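Local structure of OsmC family protein (Rhodothermus marinus, 5CML) at residues R19-V24 and T49-L54; T39-L44 and D228-N233; K45-I50 and V61-F66; D87-C92 and G120-V125; L104-S109 and E242-W247. The protein probably hydrolyses carboxylic esters through this alpha/beta-hydrolase-type esterase domain, which the full-length protein joins to an OsmC domain. All coordinates share one frame; numbering follows the deposited sequence.

Contact 1 of 5, residues R19-V24 and T49-L54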
# COMPACT_ATOMS: atom_id res chain seq x y z
N ARG A 19 -0.09 -0.83 13.21
CA ARG A 19 -0.10 0.42 13.97
C ARG A 19 -1.24 1.27 13.46
O ARG A 19 -1.43 1.39 12.25
CB ARG A 19 1.24 1.16 13.82
CG ARG A 19 2.43 0.40 14.37
CD ARG A 19 2.50 0.46 15.88
NE ARG A 19 3.39 1.54 16.30
CZ ARG A 19 3.46 2.04 17.54
NH1 ARG A 19 2.68 1.56 18.50
NH2 ARG A 19 4.31 3.02 17.80
N LEU A 20 -2.02 1.82 14.39
CA LEU A 20 -3.16 2.65 14.07
C LEU A 20 -2.88 4.08 14.52
O LEU A 20 -2.67 4.34 15.70
CB LEU A 20 -4.43 2.11 14.74
CG LEU A 20 -5.70 2.93 14.53
CD1 LEU A 20 -6.07 2.98 13.06
CD2 LEU A 20 -6.83 2.37 15.37
N ASP A 21 -2.85 4.99 13.56
CA ASP A 21 -2.56 6.40 13.81
C ASP A 21 -3.87 7.17 13.76
O ASP A 21 -4.58 7.11 12.75
CB ASP A 21 -1.59 6.95 12.76
CG ASP A 21 -0.23 6.25 12.77
OD1 ASP A 21 0.13 5.58 13.75
OD2 ASP A 21 0.52 6.40 11.78
N LEU A 22 -4.22 7.82 14.87
CA LEU A 22 -5.52 8.46 15.01
C LEU A 22 -5.37 9.98 15.00
O LEU A 22 -4.40 10.51 15.52
CB LEU A 22 -6.17 8.02 16.32
CG LEU A 22 -6.49 6.52 16.40
CD1 LEU A 22 -6.74 6.12 17.82
CD2 LEU A 22 -7.70 6.16 15.54
N PRO A 23 -6.35 10.70 14.42
CA PRO A 23 -6.27 12.16 14.38
C PRO A 23 -6.82 12.77 15.68
O PRO A 23 -7.37 12.04 16.52
CB PRO A 23 -7.17 12.51 13.21
CG PRO A 23 -8.22 11.52 13.25
CD PRO A 23 -7.54 10.22 13.69
N VAL A 24 -6.71 14.09 15.80
CA VAL A 24 -7.36 14.82 16.89
C VAL A 24 -8.89 14.74 16.80
O VAL A 24 -9.58 14.63 17.82
CB VAL A 24 -6.89 16.31 16.88
CG1 VAL A 24 -7.65 17.16 17.86
CG2 VAL A 24 -5.43 16.34 17.23
N THR A 49 6.00 9.79 8.58
CA THR A 49 5.81 11.12 8.03
C THR A 49 4.57 11.18 7.14
O THR A 49 3.80 12.14 7.22
CB THR A 49 7.07 11.58 7.27
OG1 THR A 49 8.18 11.63 8.17
CG2 THR A 49 6.89 12.97 6.65
N ILE A 50 4.36 10.15 6.30
CA ILE A 50 3.16 10.12 5.47
C ILE A 50 1.92 10.04 6.35
O ILE A 50 0.95 10.77 6.17
CB ILE A 50 3.16 8.93 4.51
CG1 ILE A 50 4.27 9.14 3.47
CG2 ILE A 50 1.80 8.76 3.85
CD1 ILE A 50 4.58 7.88 2.64
N SER A 51 1.97 9.13 7.32
CA SER A 51 0.85 8.91 8.19
C SER A 51 0.51 10.18 8.99
O SER A 51 -0.65 10.54 9.14
CB SER A 51 1.13 7.74 9.13
OG SER A 51 -0.08 7.30 9.68
N ARG A 52 1.54 10.87 9.46
CA ARG A 52 1.34 12.10 10.21
C ARG A 52 0.69 13.19 9.33
O ARG A 52 -0.19 13.91 9.78
CB ARG A 52 2.67 12.57 10.78
CG ARG A 52 2.51 13.66 11.72
CD ARG A 52 3.75 13.89 12.54
NE ARG A 52 4.91 14.23 11.75
CZ ARG A 52 5.99 13.47 11.61
NH1 ARG A 52 6.09 12.29 12.22
NH2 ARG A 52 6.99 13.88 10.85
N ALA A 53 1.07 13.28 8.06
CA ALA A 53 0.42 14.24 7.19
C ALA A 53 -1.07 13.95 7.07
O ALA A 53 -1.89 14.86 7.03
CB ALA A 53 1.09 14.24 5.80
N LEU A 54 -1.42 12.66 6.99
CA LEU A 54 -2.82 12.26 6.88
C LEU A 54 -3.58 12.54 8.19
O LEU A 54 -4.69 13.07 8.15
CB LEU A 54 -2.91 10.78 6.50
CG LEU A 54 -2.35 10.48 5.10
CD1 LEU A 54 -2.29 9.00 4.85
CD2 LEU A 54 -3.18 11.14 4.03

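Contact 2 of 5, residues T39-L44 and D228-N233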
# COMPACT_ATOMS: atom_id res chain seq x y z
N THR A 39 9.48 -0.60 5.76
CA THR A 39 10.25 -1.33 6.76
C THR A 39 11.58 -1.84 6.18
O THR A 39 12.49 -2.18 6.94
CB THR A 39 9.42 -2.49 7.31
OG1 THR A 39 8.07 -2.05 7.50
CG2 THR A 39 9.96 -2.95 8.64
N CYS A 40 11.69 -1.87 4.85
CA CYS A 40 12.95 -2.20 4.15
C CYS A 40 14.05 -1.17 4.38
O CYS A 40 15.23 -1.47 4.17
CB CYS A 40 12.70 -2.31 2.62
SG CYS A 40 11.72 -3.75 2.18
N SER A 41 13.67 0.04 4.79
CA SER A 41 14.64 1.10 5.05
C SER A 41 15.32 0.97 6.41
O SER A 41 14.97 0.11 7.20
CB SER A 41 13.96 2.47 4.99
OG SER A 41 13.46 2.74 3.71
N LYS A 42 16.28 1.85 6.66
CA LYS A 42 17.00 1.86 7.93
C LYS A 42 16.12 2.34 9.09
O LYS A 42 16.41 2.08 10.25
CB LYS A 42 18.24 2.75 7.82
CG LYS A 42 17.93 4.23 7.57
CD LYS A 42 19.12 4.96 6.94
CE LYS A 42 19.25 4.62 5.46
NZ LYS A 42 20.24 5.49 4.76
N ASN A 43 15.04 3.04 8.76
CA ASN A 43 14.11 3.53 9.78
C ASN A 43 12.70 3.64 9.19
O ASN A 43 12.50 3.38 8.00
CB ASN A 43 14.57 4.89 10.32
CG ASN A 43 14.64 5.95 9.25
OD1 ASN A 43 13.69 6.16 8.49
ND2 ASN A 43 15.77 6.65 9.17
N LEU A 44 11.74 4.02 10.02
CA LEU A 44 10.36 4.14 9.58
C LEU A 44 9.95 5.58 9.40
O LEU A 44 8.76 5.90 9.45
CB LEU A 44 9.42 3.47 10.58
CG LEU A 44 9.55 1.96 10.64
CD1 LEU A 44 8.79 1.45 11.86
CD2 LEU A 44 9.02 1.33 9.36
N ASP A 228 13.80 8.42 -4.13
CA ASP A 228 14.07 7.02 -4.35
C ASP A 228 12.86 6.18 -3.96
O ASP A 228 11.85 6.69 -3.49
CB ASP A 228 15.34 6.57 -3.60
CG ASP A 228 15.27 6.79 -2.11
OD1 ASP A 228 14.21 7.13 -1.57
OD2 ASP A 228 16.33 6.62 -1.46
N HIS A 229 12.94 4.90 -4.29
CA HIS A 229 11.81 3.98 -4.12
C HIS A 229 11.27 3.95 -2.69
O HIS A 229 10.06 3.84 -2.47
CB HIS A 229 12.25 2.59 -4.57
CG HIS A 229 11.15 1.59 -4.60
ND1 HIS A 229 10.09 1.68 -5.48
CD2 HIS A 229 10.93 0.48 -3.85
CE1 HIS A 229 9.26 0.67 -5.27
NE2 HIS A 229 9.75 -0.08 -4.30
N LEU A 230 12.17 4.04 -1.72
CA LEU A 230 11.79 3.95 -0.31
C LEU A 230 11.62 5.32 0.39
O LEU A 230 11.45 5.37 1.61
CB LEU A 230 12.84 3.11 0.41
CG LEU A 230 12.97 1.67 -0.10
CD1 LEU A 230 14.06 0.94 0.65
CD2 LEU A 230 11.64 0.93 0.01
N LEU A 231 11.63 6.40 -0.38
CA LEU A 231 11.42 7.76 0.13
C LEU A 231 12.32 8.08 1.32
O LEU A 231 11.86 8.47 2.40
CB LEU A 231 9.96 7.97 0.50
CG LEU A 231 8.96 7.77 -0.64
CD1 LEU A 231 7.54 8.03 -0.13
CD2 LEU A 231 9.25 8.67 -1.82
N SER A 232 13.62 7.95 1.10
CA SER A 232 14.60 8.19 2.15
C SER A 232 14.75 9.68 2.50
O SER A 232 15.32 10.01 3.54
CB SER A 232 15.96 7.62 1.74
OG SER A 232 16.53 8.35 0.68
N ASN A 233 14.24 10.56 1.64
CA ASN A 233 14.15 11.99 1.94
C ASN A 233 12.78 12.29 2.54
O ASN A 233 11.76 12.18 1.86
CB ASN A 233 14.38 12.82 0.67
CG ASN A 233 14.36 14.32 0.92
OD1 ASN A 233 13.99 14.78 2.00
ND2 ASN A 233 14.77 15.08 -0.09
O HOH W 1 12.50 5.22 4.04

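Contact 3 of 5, residues K45-I50 and V61-F66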
# COMPACT_ATOMS: atom_id res chain seq x y z
N LYS A 45 10.93 6.46 9.18
CA LYS A 45 10.62 7.87 9.08
C LYS A 45 9.67 8.16 7.91
O LYS A 45 8.81 9.02 8.02
CB LYS A 45 11.90 8.70 8.97
CG LYS A 45 11.67 10.20 8.97
CD LYS A 45 12.98 10.98 9.03
CE LYS A 45 12.73 12.46 9.27
NZ LYS A 45 14.00 13.25 9.20
N ALA A 46 9.79 7.44 6.80
CA ALA A 46 8.95 7.73 5.65
C ALA A 46 7.49 7.42 5.95
O ALA A 46 6.61 8.25 5.68
CB ALA A 46 9.42 6.95 4.41
N VAL A 47 7.21 6.24 6.49
CA VAL A 47 5.82 5.88 6.68
C VAL A 47 5.18 6.71 7.80
O VAL A 47 4.01 7.08 7.69
CB VAL A 47 5.66 4.37 6.96
CG1 VAL A 47 6.15 3.97 8.36
CG2 VAL A 47 4.20 3.96 6.75
N THR A 48 5.92 7.05 8.85
CA THR A 48 5.34 7.85 9.92
C THR A 48 5.15 9.31 9.48
O THR A 48 4.19 9.96 9.89
CB THR A 48 6.16 7.79 11.22
OG1 THR A 48 7.50 8.22 10.98
CG2 THR A 48 6.18 6.38 11.80
N THR A 49 6.00 9.79 8.58
CA THR A 49 5.81 11.12 8.03
C THR A 49 4.57 11.18 7.14
O THR A 49 3.80 12.14 7.22
CB THR A 49 7.07 11.58 7.27
OG1 THR A 49 8.18 11.63 8.17
CG2 THR A 49 6.89 12.97 6.65
N ILE A 50 4.36 10.15 6.30
CA ILE A 50 3.16 10.12 5.47
C ILE A 50 1.92 10.04 6.35
O ILE A 50 0.95 10.77 6.17
CB ILE A 50 3.16 8.93 4.51
CG1 ILE A 50 4.27 9.14 3.47
CG2 ILE A 50 1.80 8.76 3.85
CD1 ILE A 50 4.58 7.88 2.64
N VAL A 61 -5.22 6.21 10.14
CA VAL A 61 -4.40 5.40 9.22
C VAL A 61 -3.96 4.10 9.89
O VAL A 61 -3.30 4.14 10.94
CB VAL A 61 -3.13 6.17 8.75
CG1 VAL A 61 -2.36 5.33 7.75
CG2 VAL A 61 -3.48 7.51 8.10
N LEU A 62 -4.32 2.97 9.30
CA LEU A 62 -3.82 1.67 9.74
C LEU A 62 -2.63 1.30 8.86
O LEU A 62 -2.78 0.99 7.67
CB LEU A 62 -4.90 0.59 9.67
CG LEU A 62 -4.50 -0.79 10.22
CD1 LEU A 62 -4.30 -0.73 11.75
CD2 LEU A 62 -5.54 -1.82 9.89
N ARG A 63 -1.45 1.33 9.45
CA ARG A 63 -0.23 0.97 8.75
C ARG A 63 -0.02 -0.51 8.85
O ARG A 63 0.07 -1.08 9.94
CB ARG A 63 0.96 1.70 9.35
CG ARG A 63 0.94 3.17 9.09
CD ARG A 63 2.16 3.82 9.64
NE ARG A 63 2.03 4.20 11.04
CZ ARG A 63 2.90 3.87 11.99
NH1 ARG A 63 3.94 3.08 11.72
NH2 ARG A 63 2.70 4.31 13.23
N PHE A 64 0.03 -1.15 7.69
CA PHE A 64 0.22 -2.58 7.62
C PHE A 64 1.55 -2.85 6.94
O PHE A 64 1.75 -2.46 5.79
CB PHE A 64 -0.92 -3.24 6.87
CG PHE A 64 -0.78 -4.71 6.74
CD1 PHE A 64 -1.20 -5.55 7.76
CD2 PHE A 64 -0.19 -5.27 5.61
CE1 PHE A 64 -1.06 -6.91 7.65
CE2 PHE A 64 -0.05 -6.64 5.50
CZ PHE A 64 -0.48 -7.46 6.52
N ASP A 65 2.45 -3.49 7.67
CA ASP A 65 3.78 -3.81 7.16
C ASP A 65 3.73 -5.01 6.23
O ASP A 65 3.65 -6.16 6.67
CB ASP A 65 4.72 -4.08 8.33
CG ASP A 65 6.06 -4.61 7.90
OD1 ASP A 65 6.48 -4.32 6.75
OD2 ASP A 65 6.69 -5.31 8.71
N PHE A 66 3.83 -4.72 4.94
CA PHE A 66 3.67 -5.75 3.91
C PHE A 66 4.86 -6.69 3.89
O PHE A 66 4.77 -7.80 3.37
CB PHE A 66 3.48 -5.06 2.55
CG PHE A 66 3.04 -5.99 1.47
CD1 PHE A 66 1.70 -6.29 1.30
CD2 PHE A 66 3.97 -6.56 0.63
CE1 PHE A 66 1.30 -7.18 0.27
CE2 PHE A 66 3.58 -7.43 -0.39
CZ PHE A 66 2.24 -7.72 -0.56

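Contact 4 of 5, residues D87-C92 and G120-V125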
# COMPACT_ATOMS: atom_id res chain seq x y z
N ASP A 87 -4.05 -11.54 4.24
CA ASP A 87 -3.65 -10.67 5.35
C ASP A 87 -4.15 -9.25 5.14
O ASP A 87 -4.55 -8.60 6.09
CB ASP A 87 -2.14 -10.68 5.53
CG ASP A 87 -1.63 -12.02 5.99
OD1 ASP A 87 -2.44 -12.81 6.52
OD2 ASP A 87 -0.42 -12.29 5.82
N LEU A 88 -4.11 -8.75 3.91
CA LEU A 88 -4.65 -7.42 3.63
C LEU A 88 -6.17 -7.40 3.84
O LEU A 88 -6.71 -6.47 4.44
CB LEU A 88 -4.32 -6.99 2.20
CG LEU A 88 -3.59 -5.68 2.04
CD1 LEU A 88 -2.32 -5.62 2.91
CD2 LEU A 88 -3.29 -5.48 0.57
N ARG A 89 -6.85 -8.45 3.37
CA ARG A 89 -8.29 -8.53 3.59
C ARG A 89 -8.59 -8.57 5.09
O ARG A 89 -9.55 -7.94 5.53
CB ARG A 89 -8.89 -9.76 2.89
CG ARG A 89 -8.74 -9.72 1.39
CD ARG A 89 -9.18 -11.03 0.80
NE ARG A 89 -8.96 -11.03 -0.64
CZ ARG A 89 -8.28 -11.95 -1.31
NH1 ARG A 89 -7.77 -13.01 -0.68
NH2 ARG A 89 -8.12 -11.82 -2.61
N ALA A 90 -7.76 -9.27 5.86
CA ALA A 90 -7.95 -9.38 7.31
C ALA A 90 -7.83 -8.01 7.98
O ALA A 90 -8.54 -7.71 8.97
CB ALA A 90 -6.94 -10.35 7.90
N ALA A 91 -6.95 -7.17 7.45
CA ALA A 91 -6.76 -5.85 7.99
C ALA A 91 -8.00 -5.00 7.71
O ALA A 91 -8.42 -4.18 8.54
CB ALA A 91 -5.52 -5.19 7.40
N CYS A 92 -8.56 -5.17 6.52
CA CYS A 92 -9.77 -4.44 6.14
C CYS A 92 -10.95 -4.88 7.01
O CYS A 92 -11.74 -4.04 7.46
CB CYS A 92 -10.10 -4.66 4.68
SG CYS A 92 -8.99 -3.81 3.52
N GLY A 120 -11.30 -3.54 -5.63
CA GLY A 120 -12.59 -3.85 -6.19
C GLY A 120 -13.39 -4.82 -5.35
O GLY A 120 -14.57 -5.01 -5.63
N GLU A 121 -12.76 -5.43 -4.35
CA GLU A 121 -13.45 -6.39 -3.48
C GLU A 121 -14.23 -5.71 -2.35
O GLU A 121 -15.02 -6.37 -1.67
CB GLU A 121 -12.44 -7.39 -2.86
CG GLU A 121 -11.60 -8.19 -3.86
CD GLU A 121 -10.57 -9.09 -3.18
OE1 GLU A 121 -10.73 -9.35 -1.98
OE2 GLU A 121 -9.59 -9.54 -3.84
N PHE A 122 -14.00 -4.41 -2.16
CA PHE A 122 -14.51 -3.67 -1.02
C PHE A 122 -15.27 -2.42 -1.49
O PHE A 122 -14.67 -1.38 -1.75
CB PHE A 122 -13.33 -3.28 -0.10
CG PHE A 122 -12.67 -4.47 0.55
CD1 PHE A 122 -13.24 -5.07 1.65
CD2 PHE A 122 -11.49 -4.98 0.05
CE1 PHE A 122 -12.64 -6.18 2.25
CE2 PHE A 122 -10.88 -6.08 0.64
CZ PHE A 122 -11.46 -6.69 1.74
N PRO A 123 -16.60 -2.52 -1.60
CA PRO A 123 -17.46 -1.42 -2.06
C PRO A 123 -17.26 -0.11 -1.30
O PRO A 123 -17.41 0.97 -1.88
CB PRO A 123 -18.87 -1.97 -1.84
CG PRO A 123 -18.69 -3.44 -2.05
CD PRO A 123 -17.39 -3.74 -1.37
N GLU A 124 -16.96 -0.20 -0.01
CA GLU A 124 -16.82 0.98 0.82
C GLU A 124 -15.58 1.79 0.51
O GLU A 124 -15.49 2.96 0.91
CB GLU A 124 -16.81 0.59 2.30
CG GLU A 124 -18.02 -0.22 2.74
CD GLU A 124 -19.31 0.55 2.65
OE1 GLU A 124 -19.86 0.90 3.72
OE2 GLU A 124 -19.79 0.79 1.51
N VAL A 125 -14.62 1.19 -0.20
CA VAL A 125 -13.42 1.94 -0.60
C VAL A 125 -13.82 2.93 -1.68
O VAL A 125 -14.36 2.55 -2.71
CB VAL A 125 -12.29 0.99 -1.13
CG1 VAL A 125 -11.13 1.75 -1.79
CG2 VAL A 125 -11.81 0.06 -0.01

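Contact 5 of 5, residues L104-S109 and E242-W247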
# COMPACT_ATOMS: atom_id res chain seq x y z
N LEU A 104 -10.34 4.64 2.09
CA LEU A 104 -9.13 4.93 1.30
C LEU A 104 -8.16 3.78 1.47
O LEU A 104 -7.88 3.37 2.61
CB LEU A 104 -8.48 6.24 1.77
CG LEU A 104 -7.11 6.67 1.20
CD1 LEU A 104 -7.17 6.90 -0.27
CD2 LEU A 104 -6.62 7.92 1.90
N LEU A 105 -7.69 3.23 0.35
CA LEU A 105 -6.59 2.28 0.37
C LEU A 105 -5.35 2.96 -0.18
O LEU A 105 -5.42 3.63 -1.21
CB LEU A 105 -6.91 1.06 -0.50
CG LEU A 105 -8.03 0.16 -0.02
CD1 LEU A 105 -8.17 -1.06 -0.98
CD2 LEU A 105 -7.87 -0.31 1.43
N ILE A 106 -4.23 2.74 0.49
CA ILE A 106 -2.93 3.27 0.09
C ILE A 106 -1.95 2.12 0.04
O ILE A 106 -1.87 1.34 1.00
CB ILE A 106 -2.39 4.33 1.09
CG1 ILE A 106 -3.45 5.38 1.43
CG2 ILE A 106 -1.11 4.96 0.54
CD1 ILE A 106 -3.12 6.21 2.70
N GLY A 107 -1.18 2.01 -1.04
CA GLY A 107 -0.19 0.96 -1.13
C GLY A 107 1.14 1.46 -1.65
O GLY A 107 1.19 2.16 -2.65
N HIS A 108 2.23 1.07 -0.99
CA HIS A 108 3.57 1.41 -1.45
C HIS A 108 4.27 0.16 -1.98
O HIS A 108 4.18 -0.90 -1.38
CB HIS A 108 4.37 2.04 -0.31
CG HIS A 108 5.85 2.01 -0.51
ND1 HIS A 108 6.69 1.23 0.26
CD2 HIS A 108 6.64 2.70 -1.36
CE1 HIS A 108 7.94 1.43 -0.13
NE2 HIS A 108 7.94 2.31 -1.12
N SER A 109 4.92 0.30 -3.14
CA SER A 109 5.73 -0.74 -3.75
C SER A 109 4.86 -1.98 -4.03
O SER A 109 3.77 -1.86 -4.61
CB SER A 109 6.93 -1.06 -2.84
OG SER A 109 7.83 -1.97 -3.45
N GLU A 242 0.73 14.82 2.27
CA GLU A 242 -0.10 16.04 2.21
C GLU A 242 -0.95 16.06 0.93
O GLU A 242 -2.13 16.38 0.96
CB GLU A 242 0.78 17.31 2.32
CG GLU A 242 1.45 17.44 3.67
CD GLU A 242 2.27 18.69 3.86
OE1 GLU A 242 2.27 19.57 2.97
OE2 GLU A 242 2.88 18.83 4.94
N VAL A 243 -0.35 15.71 -0.20
CA VAL A 243 -1.08 15.69 -1.44
C VAL A 243 -2.15 14.60 -1.42
O VAL A 243 -3.27 14.82 -1.85
CB VAL A 243 -0.13 15.50 -2.63
CG1 VAL A 243 -0.88 15.29 -3.93
CG2 VAL A 243 0.82 16.73 -2.77
N LEU A 244 -1.77 13.43 -0.94
CA LEU A 244 -2.69 12.29 -0.88
C LEU A 244 -3.92 12.66 -0.04
O LEU A 244 -5.07 12.42 -0.45
CB LEU A 244 -1.95 11.06 -0.35
CG LEU A 244 -2.51 9.65 -0.57
CD1 LEU A 244 -1.63 8.66 0.20
CD2 LEU A 244 -3.89 9.55 -0.16
N GLY A 245 -3.69 13.24 1.12
CA GLY A 245 -4.80 13.59 2.00
C GLY A 245 -5.73 14.61 1.37
O GLY A 245 -6.94 14.51 1.45
N ALA A 246 -5.15 15.62 0.72
CA ALA A 246 -5.95 16.65 0.07
C ALA A 246 -6.77 16.07 -1.09
O ALA A 246 -7.94 16.40 -1.28
CB ALA A 246 -5.04 17.80 -0.42
N TRP A 247 -6.13 15.21 -1.87
CA TRP A 247 -6.80 14.60 -3.00
C TRP A 247 -7.96 13.70 -2.57
O TRP A 247 -9.05 13.79 -3.10
CB TRP A 247 -5.80 13.80 -3.82
CG TRP A 247 -6.39 13.02 -4.91
CD1 TRP A 247 -6.74 13.47 -6.15
CD2 TRP A 247 -6.73 11.63 -4.87
NE1 TRP A 247 -7.28 12.44 -6.89
CE2 TRP A 247 -7.27 11.30 -6.13
CE3 TRP A 247 -6.61 10.63 -3.90
CZ2 TRP A 247 -7.69 10.01 -6.45
CZ3 TRP A 247 -7.03 9.35 -4.22
CH2 TRP A 247 -7.57 9.06 -5.48

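Contact 1 of 5, residues R19-V24 and T49-L54
Asp21 and Ser51 carry this contact, in which helix 45-56 is tied to strand 15-22 near one margin of the mixed sheet of an alpha/beta-hydrolase fold. Strand 15-22 lies between strands 2-9 and 59-65, antiparallel to both. Arg19 lies within the strand, its backbone paired with that of Arg63, while its side chain reaches Thr5 OG1. Leu20 turns from the helix and buries its branched end against Tyr99 and Val6, as an aliphatic residue on the other face of a strand should. Asp21 comes next and points toward the helix. Its CG stands beside the backbone N (chi1 -62°), which sends the carboxylate out to Ser51. A short serine suits a place where Asp21 CA and Ser51 CA are only 7.0 Å apart: its OG lies anti to its own backbone N (chi1 -163°) and donates to Asp21 OD2. The refined separation of Ser51 OG and Asp21 OD2, 2.4 Å, is very short, and the exact length is doubtful. The same OD2 takes a salt bridge from Arg63, so this buried carboxylate oxygen answers both a hydroxyl and a cation. Beyond Leu22 the strand ends, and Pro23, which has no backbone N-H to offer, begins the loop. On the helix-facing side of the strand, Asp21 CB lies 3.4 Å from Ser51 OG.

Contact 2 of 5, residues T39-L44 and D228-N233
Leu230 meets Cys40 by apolar packing and the hydroxyl of Ser41 by van der Waals contact; these are the direct touches between the two loops. The CD1 branch of Leu230 comes 4.0 Å from Cys40 CB, carbon against carbon. Ser41 lies over the root of the same side chain: its OG is 3.4 Å from Leu230 CB, and CD1 flanks it too. With OG beside the backbone N of Ser41 (chi1 -63°), the small hydroxyl is turned to lie against Leu230.

The polar link runs through one water. Ser41 OG is 2.7 Å from this water, which in turn donates a hydrogen bond to the backbone O of Leu230, also at 2.7 Å. A hydroxyl side chain thus serves the joint twice, packing on the leucine and reaching its carbonyl by way of the solvent molecule. The two loops belong to an alpha/beta-hydrolase fold: 39-44 follows strand 30-36, while the other loop contains His229, whose bonds to Ser109 OG and Asp200 OD2 have the geometry expected of a Ser-His-Asp triad.

Bonds within 228-233 give that loop its shape. Residues Asp228 to Leu231 form a type I turn, closed by Leu231 N to Asp228 O at 3.1 Å. The Asp228 carboxylate then grips Ser232 with both oxygens. Ser232 N donates to the syn lone pair of Asp228 OD1 over 2.9 Å in a nearly straight bond (170°), and Ser232 OG donates to Asp228 OD2 over 2.8 Å from 31° outside the carboxylate plane.

Contact 3 of 5, residues K45-I50 and V61-F66
The guanidinium of Arg63 has the methyl CG2 of Thr48 over one face, 3.9 Å above its plane and displaced toward the rim near NH1. Val47 CG1 approaches the same group obliquely. The nitrogens do their polar work elsewhere: NE makes a salt bridge with Asp21 OD2 on the neighbouring strand 15-22. Thr48 offers a methyl here because its hydroxyl is engaged with Leu44 O one helical turn back.

The stem of the arginine is packed as well. Val47 CG2 sits 3.5 Å from Arg63 CD, the tightest approach of the contact, while the second methyl, CG1, is 4.1 Å from Arg63 NH1. A bend at chi3 (-87°) turns the guanidinium off the line of the CG-CD stem, so that a beta-branched valine can cover the methylenes and a threonine methyl the flat end. Within the helix, Lys45 O accepts from Thr49 N and, from the opposite face of its plane, from the threonine hydroxyl, with Thr49 OG1 2.7 Å from Lys45 O.

The contact lies inside a beta-alpha-beta crossover, in which helix 45-56 links the parallel neighbours 30-36 and 59-65. A leucine in place of Arg63 would probably leave the buried Asp21 carboxylate without its charged mate and the Thr48 methyl without a flat surface to lie on. Arg63 is buried, and the methyls beside its guanidinium probably lower the local polarity, which would be expected to strengthen its attraction to the carboxylate.

Contact 4 of 5, residues D87-C92 and G120-V125
Arg89 starts with CG beside its backbone N (chi1 -63°) and then runs extended from CG to NE, which carries its guanidinium from helix 85-98 to the carboxylate of Glu121. The helix thereby fastens to the loop between helix 110-118 and strand 127-131 of the alpha/beta-hydrolase fold. The grip is side-on and two-pronged. Arg89 NE donates to Glu121 OE1 at 2.8 Å, tilted a little from the guanidinium plane, and Arg89 NH2 donates to Glu121 OE2 at 3.0 Å, in that plane and nearly straight. Both oxygens use syn lone pairs, and with the two flat groups only 25° apart each holds the other's rotation. NH2 also makes a salt bridge with Glu175. An alanine in place of Arg89 is likely to leave the Glu121 and Glu175 carboxylates without their shared cation and Glu121 free to turn.

Deeper in, Phe122 packs beneath the ion pair. Arg89 CG, an aliphatic part of the same side chain, meets the ring edge 4.1 Å from Phe122 CZ. Cys92, small and polarisable, covers one face: CB makes a CH-pi contact, and SG a sulfur-aromatic one, 4.3 Å from the Phe122 ring centroid and 16° off its normal.

Contact 5 of 5, residues L104-S109 and E242-W247
Strand 104-108, which packs Leu104 and Ile106 on Leu244 of helix 234-252, leads into what looks like the nucleophile elbow of an alpha/beta hydrolase. Ser109 follows directly, and its positive phi (60°) is the strained backbone expected of a GxSxG turn. This contact lies behind that turn and joins an inner strand of the sheet to the last helix of the chain through buried aliphatic carbon alone.

Leu104 and Ile106, two residues apart on the strand, point to the same side and meet the two branches of one leucine. Leu244 suits this place because its side chain forks. Its CG is anti to the backbone N (chi1 -161°), which carries the fork from the helix toward the sheet. Branch CD1 meets Ile106 tip to tip, 3.8 Å from Ile106 CG2 and as close to the ethyl end, so the beta-branched residue meets it with several carbons at once.

Helix and strand backbones stay well separated, with the CA atoms of Ile106 and Leu244 9.1 Å apart, a gap these side chains fill. Ala129 on adjacent strand 127-131 and Phe195 on the next, 192-196, also border Leu244. On the other branch, Leu244 CD2 rests 3.8 Å from Leu104 CD2.

All five contacts attach to the same mixed sheet or the loops at its strand ends. Contacts 1 and 3, centres about 8 Å apart, share helix 45-56 and are bridged by the Asp21-Arg63 salt bridge between strands 15-22 and 59-65. Contact 5 adds helix 234-252 on that same side, where Leu54 packs on Gly245. Contact 4 lies on the opposite face, centre to centre about 26 Å from contact 2, and is reached through Phe64 and Leu88. Along the chain, contacts 3 and 4 fall inside the long loop closed by contact 2, whereas contacts 2 and 5 alternate, and between them His229 meets Ser109, consistent with a catalytic triad assembled from distant segments.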